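Local atomic coordinates of phosphoethanolamine N-methyltransferase 1 (Haemonchus contortus, PDB entry 4KRG), a protein that probably transfers methyl groups from S-adenosylmethionine to phosphoethanolamine in nematode phosphocholine biosynthesis. Residues 186-191 with 334-339; 159-164 with 229-234. All coordinates share one frame; numbering follows the deposited sequence.

Interaction 1. Residues 186-191 with 334-339. With OPE (phosphoric acid mono-(2-amino-ethyl) ester), chain C.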
# COMPACT_ATOMS: atom_id res chain seq x y z
N TYR A 186 9.35 -9.12 8.84
CA TYR A 186 8.37 -8.04 8.82
C TYR A 186 9.01 -6.79 8.24
O TYR A 186 9.58 -5.97 8.96
CB TYR A 186 7.83 -7.78 10.23
CG TYR A 186 7.18 -9.00 10.83
CD1 TYR A 186 5.94 -9.44 10.39
CD2 TYR A 186 7.81 -9.73 11.83
CE1 TYR A 186 5.35 -10.56 10.93
CE2 TYR A 186 7.22 -10.85 12.38
CZ TYR A 186 5.99 -11.26 11.92
OH TYR A 186 5.41 -12.37 12.46
N ARG A 187 8.92 -6.65 6.92
CA ARG A 187 9.59 -5.56 6.22
C ARG A 187 8.75 -4.28 6.25
O ARG A 187 7.56 -4.33 6.55
CB ARG A 187 9.87 -5.96 4.77
CG ARG A 187 10.71 -7.23 4.64
CD ARG A 187 11.10 -7.51 3.21
NE ARG A 187 12.02 -8.65 3.12
CZ ARG A 187 11.63 -9.91 2.96
NH1 ARG A 187 10.35 -10.19 2.86
NH2 ARG A 187 12.53 -10.88 2.91
N PHE A 188 9.37 -3.15 5.94
CA PHE A 188 8.63 -1.90 5.80
C PHE A 188 7.84 -1.93 4.50
O PHE A 188 8.33 -2.40 3.48
CB PHE A 188 9.59 -0.72 5.74
CG PHE A 188 10.57 -0.67 6.87
CD1 PHE A 188 10.21 -1.05 8.15
CD2 PHE A 188 11.86 -0.21 6.65
CE1 PHE A 188 11.12 -0.99 9.19
CE2 PHE A 188 12.78 -0.15 7.68
CZ PHE A 188 12.40 -0.54 8.95
N SER A 189 6.61 -1.42 4.55
CA SER A 189 5.73 -1.37 3.38
C SER A 189 6.38 -0.68 2.19
O SER A 189 6.18 -1.07 1.05
CB SER A 189 4.44 -0.63 3.72
OG SER A 189 4.73 0.60 4.36
N SER A 190 7.17 0.35 2.48
CA SER A 190 7.83 1.14 1.44
C SER A 190 8.80 0.30 0.60
O SER A 190 9.01 0.57 -0.58
CB SER A 190 8.55 2.33 2.06
OG SER A 190 9.38 1.91 3.11
N LEU A 191 9.40 -0.72 1.21
CA LEU A 191 10.38 -1.56 0.54
C LEU A 191 9.74 -2.44 -0.52
O LEU A 191 10.33 -2.71 -1.58
CB LEU A 191 11.12 -2.43 1.55
CG LEU A 191 11.85 -1.64 2.64
CD1 LEU A 191 12.67 -2.56 3.51
CD2 LEU A 191 12.72 -0.59 2.01
N LEU A 334 7.43 8.31 2.95
CA LEU A 334 6.60 9.20 3.74
C LEU A 334 5.25 8.54 4.01
O LEU A 334 4.66 8.72 5.07
CB LEU A 334 6.47 10.56 3.04
CG LEU A 334 7.84 11.11 2.61
CD1 LEU A 334 7.74 12.45 1.91
CD2 LEU A 334 8.78 11.21 3.77
N TYR A 335 4.79 7.74 3.06
CA TYR A 335 3.61 6.91 3.26
C TYR A 335 3.81 5.94 4.42
O TYR A 335 2.93 5.79 5.27
CB TYR A 335 3.27 6.18 1.96
CG TYR A 335 2.37 4.96 2.06
CD1 TYR A 335 1.01 5.07 2.28
CD2 TYR A 335 2.89 3.69 1.85
CE1 TYR A 335 0.19 3.94 2.34
CE2 TYR A 335 2.09 2.56 1.89
CZ TYR A 335 0.75 2.69 2.14
OH TYR A 335 -0.03 1.56 2.18
N ARG A 336 4.98 5.30 4.47
CA ARG A 336 5.31 4.42 5.58
C ARG A 336 5.17 5.17 6.92
O ARG A 336 4.56 4.66 7.86
CB ARG A 336 6.71 3.81 5.38
CG ARG A 336 7.23 2.83 6.47
CD ARG A 336 7.53 3.52 7.80
NE ARG A 336 8.74 3.12 8.50
CZ ARG A 336 8.84 2.06 9.29
NH1 ARG A 336 7.81 1.24 9.44
NH2 ARG A 336 9.98 1.81 9.90
N THR A 337 5.74 6.36 7.02
CA THR A 337 5.65 7.12 8.28
C THR A 337 4.22 7.48 8.64
O THR A 337 3.89 7.65 9.81
CB THR A 337 6.51 8.40 8.27
OG1 THR A 337 5.91 9.38 7.42
CG2 THR A 337 7.91 8.10 7.79
N SER A 338 3.35 7.60 7.64
CA SER A 338 1.94 7.83 7.92
C SER A 338 1.30 6.57 8.50
O SER A 338 0.43 6.66 9.37
CB SER A 338 1.18 8.29 6.68
OG SER A 338 1.51 9.63 6.37
N LEU A 339 1.71 5.41 8.02
CA LEU A 339 1.24 4.14 8.60
C LEU A 339 1.72 3.99 10.04
O LEU A 339 0.99 3.51 10.91
CB LEU A 339 1.66 2.93 7.76
CG LEU A 339 0.98 2.76 6.40
CD1 LEU A 339 1.30 1.40 5.79
CD2 LEU A 339 -0.51 2.94 6.53
CA OPE C . -0.07 -13.85 9.83
CB OPE C . -0.51 -15.12 9.19
O1 OPE C . 0.77 -12.67 12.32
O2 OPE C . 1.83 -11.38 10.52
O3 OPE C . 3.15 -13.14 11.69
O4 OPE C . 1.27 -13.78 10.16
N OPE C . 0.25 -15.59 8.06
P OPE C . 1.78 -12.73 11.20

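Interaction 2. Residues 159-164 with 229-234. With OPE (phosphoric acid mono-(2-amino-ethyl) ester), chain C.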
# COMPACT_ATOMS: atom_id res chain seq x y z
N ARG A 159 0.23 -9.44 -0.43
CA ARG A 159 -0.23 -8.87 0.82
C ARG A 159 0.74 -9.33 1.89
O ARG A 159 0.98 -10.53 2.03
CB ARG A 159 -1.63 -9.35 1.16
CG ARG A 159 -2.14 -8.83 2.51
CD ARG A 159 -1.92 -9.81 3.65
NE ARG A 159 -2.65 -9.39 4.84
CZ ARG A 159 -3.94 -9.66 5.06
NH1 ARG A 159 -4.64 -10.37 4.17
NH2 ARG A 159 -4.52 -9.23 6.16
N GLU A 160 1.30 -8.40 2.65
CA GLU A 160 2.29 -8.79 3.64
C GLU A 160 2.07 -8.10 4.98
O GLU A 160 1.55 -6.99 5.04
CB GLU A 160 3.71 -8.48 3.13
CG GLU A 160 4.05 -9.11 1.79
CD GLU A 160 4.11 -10.63 1.83
OE1 GLU A 160 4.35 -11.19 2.93
OE2 GLU A 160 3.92 -11.27 0.77
N SER A 161 2.47 -8.77 6.06
CA SER A 161 2.53 -8.13 7.36
C SER A 161 3.75 -7.24 7.34
O SER A 161 4.89 -7.73 7.30
CB SER A 161 2.67 -9.16 8.48
OG SER A 161 1.56 -10.03 8.50
N CYS A 162 3.53 -5.93 7.34
CA CYS A 162 4.65 -5.01 7.26
C CYS A 162 5.03 -4.49 8.64
O CYS A 162 4.16 -4.16 9.44
CB CYS A 162 4.33 -3.88 6.28
SG CYS A 162 4.15 -4.44 4.57
N SER A 163 6.33 -4.46 8.91
CA SER A 163 6.91 -3.90 10.14
C SER A 163 6.62 -4.64 11.45
O SER A 163 7.42 -4.58 12.38
CB SER A 163 6.58 -2.42 10.28
OG SER A 163 7.24 -1.66 9.29
N GLU A 164 5.49 -5.34 11.53
CA GLU A 164 5.11 -6.05 12.75
C GLU A 164 4.13 -7.17 12.43
O GLU A 164 3.52 -7.18 11.36
CB GLU A 164 4.45 -5.08 13.73
CG GLU A 164 3.04 -4.70 13.35
CD GLU A 164 2.44 -3.64 14.25
OE1 GLU A 164 1.48 -3.96 14.99
OE2 GLU A 164 2.92 -2.49 14.22
N TRP A 229 -2.83 -0.96 10.82
CA TRP A 229 -2.80 -0.36 9.49
C TRP A 229 -1.73 -0.98 8.60
O TRP A 229 -1.64 -0.66 7.42
CB TRP A 229 -2.51 1.15 9.61
CG TRP A 229 -3.71 2.02 9.88
CD1 TRP A 229 -4.27 2.92 9.03
CD2 TRP A 229 -4.48 2.08 11.09
NE1 TRP A 229 -5.34 3.53 9.63
CE2 TRP A 229 -5.50 3.04 10.89
CE3 TRP A 229 -4.41 1.43 12.33
CZ2 TRP A 229 -6.44 3.35 11.88
CZ3 TRP A 229 -5.34 1.74 13.31
CH2 TRP A 229 -6.35 2.69 13.07
N ARG A 230 -0.92 -1.86 9.18
CA ARG A 230 0.28 -2.35 8.50
C ARG A 230 0.12 -3.72 7.83
O ARG A 230 1.10 -4.36 7.46
CB ARG A 230 1.47 -2.37 9.46
CG ARG A 230 1.98 -0.99 9.84
CD ARG A 230 2.91 -1.05 11.05
NE ARG A 230 3.80 0.10 11.12
CZ ARG A 230 4.73 0.27 12.05
NH1 ARG A 230 4.89 -0.63 13.01
NH2 ARG A 230 5.51 1.35 12.02
N GLN A 231 -1.13 -4.17 7.70
CA GLN A 231 -1.44 -5.29 6.82
C GLN A 231 -1.65 -4.68 5.45
O GLN A 231 -2.72 -4.16 5.14
CB GLN A 231 -2.71 -5.99 7.28
CG GLN A 231 -2.52 -6.72 8.59
CD GLN A 231 -1.59 -7.90 8.43
OE1 GLN A 231 -1.91 -8.86 7.74
NE2 GLN A 231 -0.42 -7.82 9.06
N VAL A 232 -0.60 -4.72 4.63
CA VAL A 232 -0.58 -3.93 3.41
C VAL A 232 -0.60 -4.83 2.19
O VAL A 232 0.08 -5.86 2.13
CB VAL A 232 0.65 -2.99 3.37
CG1 VAL A 232 0.55 -2.02 2.20
CG2 VAL A 232 0.77 -2.20 4.69
N HIS A 233 -1.43 -4.46 1.21
CA HIS A 233 -1.48 -5.20 -0.04
C HIS A 233 -1.43 -4.30 -1.27
O HIS A 233 -1.68 -3.10 -1.19
CB HIS A 233 -2.65 -6.20 -0.07
CG HIS A 233 -4.01 -5.58 -0.14
ND1 HIS A 233 -5.02 -6.11 -0.93
CD2 HIS A 233 -4.56 -4.53 0.50
CE1 HIS A 233 -6.12 -5.39 -0.78
NE2 HIS A 233 -5.86 -4.42 0.09
N TRP A 234 -1.07 -4.91 -2.39
CA TRP A 234 -0.80 -4.19 -3.63
C TRP A 234 -1.30 -5.00 -4.80
O TRP A 234 -1.13 -6.22 -4.83
CB TRP A 234 0.71 -4.00 -3.81
CG TRP A 234 1.42 -3.43 -2.62
CD1 TRP A 234 1.62 -2.11 -2.34
CD2 TRP A 234 2.03 -4.17 -1.56
NE1 TRP A 234 2.30 -1.98 -1.17
CE2 TRP A 234 2.57 -3.22 -0.67
CE3 TRP A 234 2.16 -5.53 -1.27
CZ2 TRP A 234 3.24 -3.61 0.50
CZ3 TRP A 234 2.82 -5.90 -0.11
CH2 TRP A 234 3.36 -4.95 0.75
CA OPE C . -0.07 -13.85 9.83
CB OPE C . -0.51 -15.12 9.19
O1 OPE C . 0.77 -12.67 12.32
O2 OPE C . 1.83 -11.38 10.52
O3 OPE C . 3.15 -13.14 11.69
O4 OPE C . 1.27 -13.78 10.16
N OPE C . 0.25 -15.59 8.06
P OPE C . 1.78 -12.73 11.20
O HOH W 1 1.48 -5.92 10.08

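Interaction 1. Residues 186-191 with 334-339
Phe-188 and Arg-336 form a cation-pi pair that ties the loop leading into helix 189-198 to helix 332-345. The evidence is in the approach: Arg-336 CZ stands 4.0 Å from the centroid of the Phe-188 ring and 28° off its normal, so the charge lies over a face. The two groups are not parallel, since ring and guanidinium planes differ by 41°. The inclination carries NH2 toward the rim, where Arg-336 NH2 approaches Phe-188 CE1 to 3.1 Å. A bend at chi2 (-69°), followed by another at chi3, turns the arginine back over the phenyl ring, and a salt bridge from NH2 to Asp-268 holds the group there. Beside this pair, Ser-189 OG packs 3.9 Å from Arg-336 CB and 3.8 Å from Leu-339 CD1, with a bound sodium ion about 3 Å from the serine side chain. Ser-190 OG lies 4.0 Å from Arg-336 CB and hydrogen-bonds to Gln-264. Farther out, the same loop reaches the phosphoethanolamine pocket, where the ligand phosphate meets the edge of the Tyr-186 ring in its plane: Tyr-186 OH donates to O3 of phosphoethanolamine at 2.5 Å.

Interaction 2. Residues 159-164 with 229-234
Gln-231 and Ser-161 face each other as a non-hydrogen-bonded pair of an antiparallel ladder, with strand directions 158° apart. The hydrogen-bonded pair next to it, Glu-160 with Val-232, exchanges backbone bonds both ways, including Glu-160 N to Val-232 O at 2.9 Å. Beyond the strand end, Cys-162 N adds one more backbone bond, to the carbonyl oxygen of Arg-230.

The Gln-231 side chain runs outward on the face it shares with Arg-159 and Ser-161. CB and CG pack beside Arg-159 NH2, CB at 3.9 Å. The chain then bends at chi2 (-68°), turning the amide toward the neighbouring strand, between Arg-159 and Ser-161. OE1 accepts from Arg-159 NE at 3.0 Å, a donor above the carbonyl plane, and more weakly from NH2, which also has a salt bridge to Asp-45; Trp-129 NE1 is a further donor. Gln-231 NE2 gives a nearly straight bond (171°) to Ser-161 OG at 3.0 Å, with the oxygen in the amide plane. NE2 also donates to a water that hydrogen-bonds to Glu-164 O.

On the side of Glu-160 and Val-232, Cys-162 SG meets the edge of the Trp-234 ring, 3.9 Å from CH2. Arg-230 NH1 and Glu-164 OE2 form a salt bridge at 3.0 Å, through the anti lone pair, while Arg-230 NH2 hydrogen-bonds to Thr-340 OG1.

Ser-161 OG donates to O2 of phosphoethanolamine at 2.4 Å, so short that the exact length is doubtful. Gln-231 is thus placed as a second-shell residue that probably orients Ser-161, where strand 154-161 ends beside the antiparallel strand 231-240 of the Rossmann-like methyltransferase sheet.

In the fold
The centres of interactions 1 and 2 are 9 Å apart, and their segments interleave along the chain: 159-164, 186-191, 229-234, then 334-339. Strand 154-161 leads through a long loop to helix 189-198, and the two ends of that connection rejoin where Arg-187 O comes 2.7 Å from Ser-163 N, a probable hydrogen bond. Ser-163 and Ser-189 both approach a bound sodium ion. Val-232 of strand 231-240 packs against Tyr-335 and Leu-339 of helix 332-345, so interaction 1 lies against one face of the strand pair of interaction 2. Each contact has one residue at the phosphate, while the Phe-188/Arg-336 end of interaction 1 lies farther off, against helix 332-345.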